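Local coordinates for DUF3013 family protein (Enterococcus faecalis, PDB 3NAT) that is of unknown function, a DUF3013 family member with an alpha-beta half-sandwich fold, at residues G95-K101 and E156-Y161; E67-G71 and V133-H137. All coordinates share one frame; numbering follows the deposited sequence.

Contact 1: G95-K101 and E156-Y161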
ATOM      1  N   GLY A  95       2.285  -8.021   8.442  1.00 94.50           N
ATOM      2  CA  GLY A  95       1.474  -9.184   8.720  1.00106.88           C
ATOM      3  C   GLY A  95       1.322  -9.311  10.220  1.00111.99           C
ATOM      4  O   GLY A  95       1.002  -8.332  10.892  1.00115.47           O
ATOM      5  N   LYS A  96       1.588 -10.495  10.760  1.00114.24           N
ATOM      6  CA  LYS A  96       1.305 -10.725  12.171  1.00121.92           C
ATOM      7  C   LYS A  96       2.201  -9.928  13.125  1.00110.38           C
ATOM      8  O   LYS A  96       1.722  -9.463  14.156  1.00106.30           O
ATOM      9  CB  LYS A  96       1.299 -12.220  12.512  1.00138.36           C
ATOM     10  CG  LYS A  96       0.220 -12.601  13.521  1.00148.42           C
ATOM     11  CD  LYS A  96      -0.377 -13.973  13.220  1.00162.26           C
ATOM     12  CE  LYS A  96      -1.682 -14.200  13.984  1.00167.91           C
ATOM     13  NZ  LYS A  96      -2.352 -15.480  13.606  1.00168.79           N
ATOM     14  N   LYS A  97       3.480  -9.758  12.777  1.00103.72           N
ATOM     15  CA  LYS A  97       4.418  -8.977  13.597  1.00101.22           C
ATOM     16  C   LYS A  97       3.826  -7.653  14.070  1.00103.22           C
ATOM     17  O   LYS A  97       4.112  -7.198  15.182  1.00106.03           O
ATOM     18  CB  LYS A  97       5.701  -8.665  12.831  1.00100.28           C
ATOM     19  CG  LYS A  97       6.607  -9.836  12.566  1.00119.81           C
ATOM     20  CD  LYS A  97       7.982  -9.351  12.101  1.00132.61           C
ATOM     21  CE  LYS A  97       8.874  -8.937  13.274  1.00133.01           C
ATOM     22  NZ  LYS A  97       8.224  -7.939  14.164  1.00128.32           N
ATOM     23  N   GLY A  98       3.028  -7.028  13.207  1.00 92.02           N
ATOM     24  CA  GLY A  98       2.377  -5.773  13.528  1.00 88.83           C
ATOM     25  C   GLY A  98       3.250  -4.564  13.264  1.00 83.30           C
ATOM     26  O   GLY A  98       3.882  -4.458  12.219  1.00 81.01           O
ATOM     27  N   LEU A  99       3.273  -3.642  14.217  1.00 77.86           N
ATOM     28  CA  LEU A  99       4.089  -2.446  14.101  1.00 74.04           C
ATOM     29  C   LEU A  99       4.828  -2.251  15.397  1.00 75.77           C
ATOM     30  O   LEU A  99       4.323  -2.608  16.456  1.00 75.55           O
ATOM     31  CB  LEU A  99       3.225  -1.207  13.843  1.00 70.32           C
ATOM     32  CG  LEU A  99       2.587  -0.974  12.473  1.00 78.90           C
ATOM     33  CD1 LEU A  99       1.567   0.144  12.546  1.00 85.92           C
ATOM     34  CD2 LEU A  99       3.630  -0.655  11.424  1.00 72.97           C
ATOM     35  N   ARG A 100       6.018  -1.676  15.320  1.00 76.38           N
ATOM     36  CA  ARG A 100       6.701  -1.249  16.522  1.00 74.60           C
ATOM     37  C   ARG A 100       5.774  -0.302  17.270  1.00 79.40           C
ATOM     38  O   ARG A 100       5.016   0.464  16.667  1.00 69.38           O
ATOM     39  CB  ARG A 100       8.013  -0.550  16.178  1.00 75.74           C
ATOM     40  CG  ARG A 100       9.150  -1.499  15.854  1.00 98.07           C
ATOM     41  CD  ARG A 100      10.274  -0.785  15.126  1.00117.49           C
ATOM     42  NE  ARG A 100      10.729   0.402  15.850  1.00135.65           N
ATOM     43  CZ  ARG A 100      10.733   1.641  15.355  1.00136.81           C
ATOM     44  NH1 ARG A 100      10.308   1.878  14.120  1.00126.32           N
ATOM     45  NH2 ARG A 100      11.173   2.650  16.101  1.00136.33           N
ATOM     46  N   LYS A 101       5.825  -0.368  18.589  1.00 83.06           N
ATOM     47  CA  LYS A 101       5.000   0.482  19.418  1.00 81.06           C
ATOM     48  C   LYS A 101       5.262   1.946  19.078  1.00 80.73           C
ATOM     49  O   LYS A 101       4.334   2.746  18.995  1.00 78.00           O
ATOM     50  CB  LYS A 101       5.323   0.211  20.881  1.00 82.19           C
ATOM     51  CG  LYS A 101       4.400   0.872  21.878  1.00 83.09           C
ATOM     52  CD  LYS A 101       4.833   0.516  23.282  1.00 83.27           C
ATOM     53  CE  LYS A 101       4.714   1.704  24.206  1.00 97.36           C
ATOM     54  NZ  LYS A 101       3.296   2.062  24.461  1.00107.45           N
ATOM     55  N   GLU A 156      12.389  -0.585  22.119  0.64102.51           N
ATOM     56  CA  GLU A 156      11.600  -1.169  21.045  0.64 99.01           C
ATOM     57  C   GLU A 156      10.682  -2.258  21.569  0.64100.09           C
ATOM     58  O   GLU A 156      11.079  -3.077  22.391  0.64104.61           O
ATOM     59  CB  GLU A 156      12.501  -1.730  19.945  0.64 99.59           C
ATOM     60  CG  GLU A 156      11.743  -2.349  18.783  0.64 98.02           C
ATOM     61  CD  GLU A 156      12.673  -2.906  17.729  0.64107.15           C
ATOM     62  OE1 GLU A 156      13.904  -2.816  17.918  0.64118.06           O
ATOM     63  OE2 GLU A 156      12.177  -3.432  16.714  0.64106.04           O
ATOM     64  N   GLN A 157       9.447  -2.248  21.090  1.00 94.48           N
ATOM     65  CA  GLN A 157       8.467  -3.243  21.465  1.00 86.90           C
ATOM     66  C   GLN A 157       7.479  -3.311  20.325  1.00 89.10           C
ATOM     67  O   GLN A 157       7.067  -2.284  19.791  1.00 96.07           O
ATOM     68  CB  GLN A 157       7.756  -2.840  22.754  1.00 96.30           C
ATOM     69  CG  GLN A 157       6.582  -3.750  23.106  1.00112.26           C
ATOM     70  CD  GLN A 157       5.785  -3.256  24.303  1.00119.40           C
ATOM     71  OE1 GLN A 157       4.698  -3.769  24.594  1.00116.84           O
ATOM     72  NE2 GLN A 157       6.318  -2.252  24.998  1.00119.32           N
ATOM     73  N   TRP A 158       7.108  -4.521  19.933  1.00 89.48           N
ATOM     74  CA  TRP A 158       6.210  -4.699  18.801  1.00 74.40           C
ATOM     75  C   TRP A 158       4.816  -4.975  19.276  1.00 74.92           C
ATOM     76  O   TRP A 158       4.609  -5.580  20.321  1.00 96.24           O
ATOM     77  CB  TRP A 158       6.683  -5.842  17.919  1.00 84.85           C
ATOM     78  CG  TRP A 158       7.924  -5.507  17.191  1.00 98.02           C
ATOM     79  CD1 TRP A 158       9.196  -5.479  17.694  1.00105.36           C
ATOM     80  CD2 TRP A 158       8.023  -5.130  15.822  1.00 91.79           C
ATOM     81  NE1 TRP A 158      10.081  -5.109  16.711  1.00104.82           N
ATOM     82  CE2 TRP A 158       9.384  -4.889  15.552  1.00 95.14           C
ATOM     83  CE3 TRP A 158       7.092  -4.979  14.794  1.00 94.12           C
ATOM     84  CZ2 TRP A 158       9.834  -4.506  14.297  1.00 96.23           C
ATOM     85  CZ3 TRP A 158       7.540  -4.599  13.551  1.00104.23           C
ATOM     86  CH2 TRP A 158       8.900  -4.368  13.311  1.00104.04           C
ATOM     87  N   ILE A 159       3.853  -4.526  18.495  1.00 81.78           N
ATOM     88  CA  ILE A 159       2.462  -4.686  18.844  1.00 83.35           C
ATOM     89  C   ILE A 159       1.778  -5.361  17.683  1.00 87.80           C
ATOM     90  O   ILE A 159       1.581  -4.762  16.631  1.00 82.28           O
ATOM     91  CB  ILE A 159       1.831  -3.345  19.168  1.00 79.65           C
ATOM     92  CG1 ILE A 159       2.300  -2.908  20.557  1.00 74.51           C
ATOM     93  CG2 ILE A 159       0.317  -3.435  19.103  1.00 86.21           C
ATOM     94  CD1 ILE A 159       1.972  -1.489  20.872  1.00 93.40           C
ATOM     95  N   ALA A 160       1.444  -6.627  17.890  1.00 91.73           N
ATOM     96  CA  ALA A 160       1.026  -7.501  16.813  1.00 90.53           C
ATOM     97  C   ALA A 160      -0.357  -7.182  16.294  1.00 92.43           C
ATOM     98  O   ALA A 160      -1.082  -6.365  16.856  1.00101.08           O
ATOM     99  CB  ALA A 160       1.089  -8.928  17.264  1.00 94.18           C
ATOM    100  N   TYR A 161      -0.709  -7.850  15.208  1.00 91.70           N
ATOM    101  CA  TYR A 161      -2.018  -7.711  14.606  1.00 92.01           C
ATOM    102  C   TYR A 161      -2.927  -8.801  15.158  1.00113.63           C
ATOM    103  O   TYR A 161      -2.509  -9.950  15.309  1.00125.63           O
ATOM    104  CB  TYR A 161      -1.883  -7.830  13.097  1.00 81.08           C
ATOM    105  CG  TYR A 161      -3.169  -7.735  12.321  1.00 94.19           C
ATOM    106  CD1 TYR A 161      -3.889  -8.875  11.992  1.00 97.80           C
ATOM    107  CD2 TYR A 161      -3.649  -6.512  11.883  1.00 95.38           C
ATOM    108  CE1 TYR A 161      -5.059  -8.797  11.268  1.00 94.11           C
ATOM    109  CE2 TYR A 161      -4.820  -6.428  11.157  1.00 95.18           C
ATOM    110  CZ  TYR A 161      -5.519  -7.574  10.852  1.00 96.59           C
ATOM    111  OH  TYR A 161      -6.683  -7.492  10.130  1.00100.92           O
TER

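Contact 2: E67-G71 and V133-H137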
ATOM      1  N   GLU A  67     -19.253  19.503   8.095  1.00101.74           N
ATOM      2  CA  GLU A  67     -18.577  18.335   8.622  1.00 99.60           C
ATOM      3  C   GLU A  67     -17.532  17.875   7.620  1.00103.11           C
ATOM      4  O   GLU A  67     -17.787  17.818   6.420  1.00115.06           O
ATOM      5  CB  GLU A  67     -19.579  17.212   8.873  1.00106.59           C
ATOM      6  CG  GLU A  67     -18.999  15.820   8.675  1.00121.00           C
ATOM      7  CD  GLU A  67     -19.848  14.745   9.327  1.00138.48           C
ATOM      8  OE1 GLU A  67     -21.013  15.045   9.665  1.00145.82           O
ATOM      9  OE2 GLU A  67     -19.349  13.610   9.509  1.00140.59           O
ATOM     10  N   PHE A  68     -16.342  17.565   8.108  1.00 92.74           N
ATOM     11  CA  PHE A  68     -15.306  17.055   7.235  1.00 87.52           C
ATOM     12  C   PHE A  68     -14.828  15.714   7.754  1.00 85.72           C
ATOM     13  O   PHE A  68     -14.434  15.595   8.907  1.00 91.25           O
ATOM     14  CB  PHE A  68     -14.144  18.032   7.152  1.00 83.54           C
ATOM     15  CG  PHE A  68     -13.038  17.564   6.264  1.00 83.99           C
ATOM     16  CD1 PHE A  68     -12.927  18.039   4.977  1.00 85.93           C
ATOM     17  CD2 PHE A  68     -12.120  16.634   6.712  1.00 84.82           C
ATOM     18  CE1 PHE A  68     -11.919  17.612   4.154  1.00 93.12           C
ATOM     19  CE2 PHE A  68     -11.107  16.202   5.896  1.00 87.46           C
ATOM     20  CZ  PHE A  68     -11.002  16.695   4.612  1.00 92.67           C
ATOM     21  N   GLU A  69     -14.868  14.700   6.903  1.00 80.84           N
ATOM     22  CA  GLU A  69     -14.460  13.375   7.327  1.00 77.98           C
ATOM     23  C   GLU A  69     -13.287  12.873   6.503  1.00 83.32           C
ATOM     24  O   GLU A  69     -13.173  13.180   5.321  1.00 94.47           O
ATOM     25  CB  GLU A  69     -15.624  12.402   7.235  1.00 77.45           C
ATOM     26  CG  GLU A  69     -15.252  10.990   7.623  1.00 98.15           C
ATOM     27  CD  GLU A  69     -16.433  10.050   7.603  1.00119.50           C
ATOM     28  OE1 GLU A  69     -16.680   9.437   6.539  1.00128.46           O
ATOM     29  OE2 GLU A  69     -17.113   9.926   8.648  1.00126.30           O
ATOM     30  N   ASP A  70     -12.409  12.112   7.142  1.00 78.86           N
ATOM     31  CA  ASP A  70     -11.290  11.483   6.450  1.00 76.06           C
ATOM     32  C   ASP A  70     -10.905  10.177   7.142  1.00 74.22           C
ATOM     33  O   ASP A  70     -11.465   9.825   8.179  1.00 80.31           O
ATOM     34  CB  ASP A  70     -10.093  12.432   6.370  1.00 77.56           C
ATOM     35  CG  ASP A  70      -9.266  12.224   5.114  1.00 94.10           C
ATOM     36  OD1 ASP A  70      -9.264  11.097   4.572  1.00105.98           O
ATOM     37  OD2 ASP A  70      -8.622  13.197   4.665  1.00 97.98           O
ATOM     38  N   GLY A  71      -9.952   9.460   6.558  1.00 70.73           N
ATOM     39  CA  GLY A  71      -9.530   8.180   7.093  1.00 72.00           C
ATOM     40  C   GLY A  71      -8.060   7.873   6.869  1.00 76.74           C
ATOM     41  O   GLY A  71      -7.472   8.253   5.841  1.00 80.13           O
ATOM     42  N   VAL A 133      -9.082  26.116  -0.968  1.00108.06           N
ATOM     43  CA  VAL A 133      -9.418  24.752  -0.585  1.00102.42           C
ATOM     44  C   VAL A 133      -9.064  24.428   0.856  1.00 93.58           C
ATOM     45  O   VAL A 133      -8.199  25.071   1.448  1.00101.00           O
ATOM     46  CB  VAL A 133      -8.760  23.733  -1.534  1.00 97.98           C
ATOM     47  CG1 VAL A 133      -7.435  24.275  -2.053  1.00 95.63           C
ATOM     48  CG2 VAL A 133      -8.587  22.386  -0.845  1.00 88.05           C
ATOM     49  N   PHE A 134      -9.772  23.455   1.424  1.00 85.95           N
ATOM     50  CA  PHE A 134      -9.413  22.901   2.722  1.00 90.71           C
ATOM     51  C   PHE A 134      -9.255  21.382   2.696  1.00 93.32           C
ATOM     52  O   PHE A 134     -10.129  20.653   2.223  1.00 90.99           O
ATOM     53  CB  PHE A 134     -10.424  23.250   3.810  1.00 88.11           C
ATOM     54  CG  PHE A 134     -10.200  22.478   5.080  1.00 85.95           C
ATOM     55  CD1 PHE A 134      -9.422  23.006   6.098  1.00 90.78           C
ATOM     56  CD2 PHE A 134     -10.714  21.199   5.228  1.00 82.05           C
ATOM     57  CE1 PHE A 134      -9.188  22.289   7.248  1.00 89.66           C
ATOM     58  CE2 PHE A 134     -10.490  20.472   6.379  1.00 77.58           C
ATOM     59  CZ  PHE A 134      -9.726  21.020   7.391  1.00 87.59           C
ATOM     60  N   GLU A 135      -8.136  20.918   3.237  1.00 86.55           N
ATOM     61  CA  GLU A 135      -7.915  19.502   3.435  1.00 82.16           C
ATOM     62  C   GLU A 135      -6.984  19.292   4.618  1.00 90.55           C
ATOM     63  O   GLU A 135      -6.564  20.244   5.279  1.00 87.27           O
ATOM     64  CB  GLU A 135      -7.340  18.850   2.176  1.00 87.18           C
ATOM     65  CG  GLU A 135      -6.045  19.460   1.663  1.00 94.71           C
ATOM     66  CD  GLU A 135      -5.610  18.862   0.326  1.00109.89           C
ATOM     67  OE1 GLU A 135      -4.791  19.499  -0.370  1.00118.65           O
ATOM     68  OE2 GLU A 135      -6.090  17.761  -0.034  1.00109.24           O
ATOM     69  N   LEU A 136      -6.680  18.028   4.884  1.00 90.95           N
ATOM     70  CA  LEU A 136      -5.780  17.655   5.957  1.00 77.36           C
ATOM     71  C   LEU A 136      -4.409  17.360   5.371  1.00 85.05           C
ATOM     72  O   LEU A 136      -4.294  16.828   4.265  1.00 95.67           O
ATOM     73  CB  LEU A 136      -6.319  16.420   6.656  1.00 72.25           C
ATOM     74  CG  LEU A 136      -6.926  16.609   8.041  1.00 73.71           C
ATOM     75  CD1 LEU A 136      -7.518  17.988   8.200  1.00 76.87           C
ATOM     76  CD2 LEU A 136      -7.959  15.522   8.311  1.00 65.16           C
ATOM     77  N   HIS A 137      -3.363  17.708   6.106  1.00 80.53           N
ATOM     78  CA  HIS A 137      -2.015  17.529   5.593  1.00 82.44           C
ATOM     79  C   HIS A 137      -1.208  16.550   6.420  1.00 79.73           C
ATOM     80  O   HIS A 137      -0.963  16.770   7.603  1.00 83.64           O
ATOM     81  CB  HIS A 137      -1.305  18.875   5.486  1.00 88.47           C
ATOM     82  CG  HIS A 137      -2.054  19.871   4.660  1.00103.17           C
ATOM     83  ND1 HIS A 137      -2.141  19.781   3.286  1.00105.58           N
ATOM     84  CD2 HIS A 137      -2.775  20.961   5.016  1.00102.81           C
ATOM     85  CE1 HIS A 137      -2.875  20.779   2.831  1.00106.80           C
ATOM     86  NE2 HIS A 137      -3.273  21.508   3.859  1.00107.50           N
TER
HETATM   87  O   HOH W   1      -7.595  15.651   3.816  1.00 95.87           O

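Contact 1: G95-K101 and E156-Y161
Leu-99 and Ile-159 form the hydrogen-bonded pair of a short two-stranded antiparallel sheet, in which strand 99-100 lies against strand 158-159. Their backbones bond in both directions, Ile-159 N giving to Leu-99 O at 2.8 Å and Leu-99 N to Ile-159 O at 3.2 Å. Lys-101 N donates to Gln-157 O (2.6 Å) in the same register; beyond Gly-98, where the chain turns, Tyr-161 N donates to Lys-96 O (3.1 Å) out of that register. Gly-98 CA approaches Ile-159 O in a CA-H...O contact of 3.4 Å.

The indole of Trp-158 carries the aromatic part of the contact. Lys-97 NZ sits over one face, 3.2 Å from the centroid of the Trp-158 six-membered ring and 13° off its normal, a cation-pi arrangement reached because the lysine chain bends at chi3 and chi4. Arg-100 CG covers the opposite face in a CH-pi contact, 3.6 Å from the same Trp-158 centroid. Gly-98 O meets the indole at its edge, in the ring plane.

Apolar packing gathers on the face that bears Leu-99 and Ile-159. Here Ile-159 CD1 reaches Lys-101 CG at 3.5 Å, while Met-9 and Tyr-12 of helix 9-20 add to the packing round Ile-159. The amine of Lys-101 travels on to a hydrogen bond with Tyr-12 OH, and Tyr-161 OH bonds to Trp-30 NE1.

Backbone bonding thus ties the C-terminal segment to the start of helix 101-125, while the indole is held between an ammonium and an aliphatic arginine stem, and its pi face probably offers the ammonium a favourable electrostatic surface.

Contact 2: E67-G71 and V133-H137
Phe-68 and Phe-134 each set CG anti to the backbone N (chi1 180° and 169°), which carries the two rings out from their chains to meet between strand 65-75 and the loop that links helices 101-125 and 140-151. In this alpha-beta half sandwich, strand 65-75 is an inner strand of the four-stranded mixed sheet, and the rings form a T-shaped pair upon it. The planes stand at 87° and the centroids of Phe-68 and Phe-134 are 5.1 Å apart. Phe-134 supplies the edge: its CE2 comes down over one face of Phe-68, offset toward the rim, and lies 3.7 Å from Phe-68 CD1. Behind this junction Phe-134 also leans on Asp-121, Leu-122 and Phe-125 of helix 101-125, so the ring lies between helix and sheet.

Leu-136 continues the apolar layer further along the strand. Its CD2 methyl is 4.0 Å from Phe-68 CE2, the two side chains lying alongside each other and pointing opposite ways. Leu-136 CD2 also comes within 4.2 Å of Asp-70 CB. Val-114 of the same helix touches Leu-136 as well.

Polar chemistry enters at Asp-70, next to the apolar patch. A water bridges the segments, donating to Asp-70 OD2 at 2.8 Å and accepting from Leu-136 N at the same length, so a backbone amide of the irregular loop is tied to the strand through solvent. The carboxylate is held at its other oxygen by its own strand, where Gly-71 N donates to Asp-70 OD1 at 2.7 Å, on the anti side and somewhat out of the carboxylate plane.

Contacts 1 and 2 lie on opposite sides of the chain's centre, with about 29 Å between their centres and about 14 Å between their nearest atoms. Both relate to helix 101-125: segment 95-101 runs into its start, whereas Phe-134 and Leu-136 of contact 2 pack on its flank. Contact 1 is partly buried and peripheral, a small sheet of its own built on direct backbone bonds with a lysine-indole pairing at its side. Contact 2 is a smaller surface contact on the main sheet, where strand and loop meet through side chains and a water rather than by strand pairing. The segments alternate along the chain.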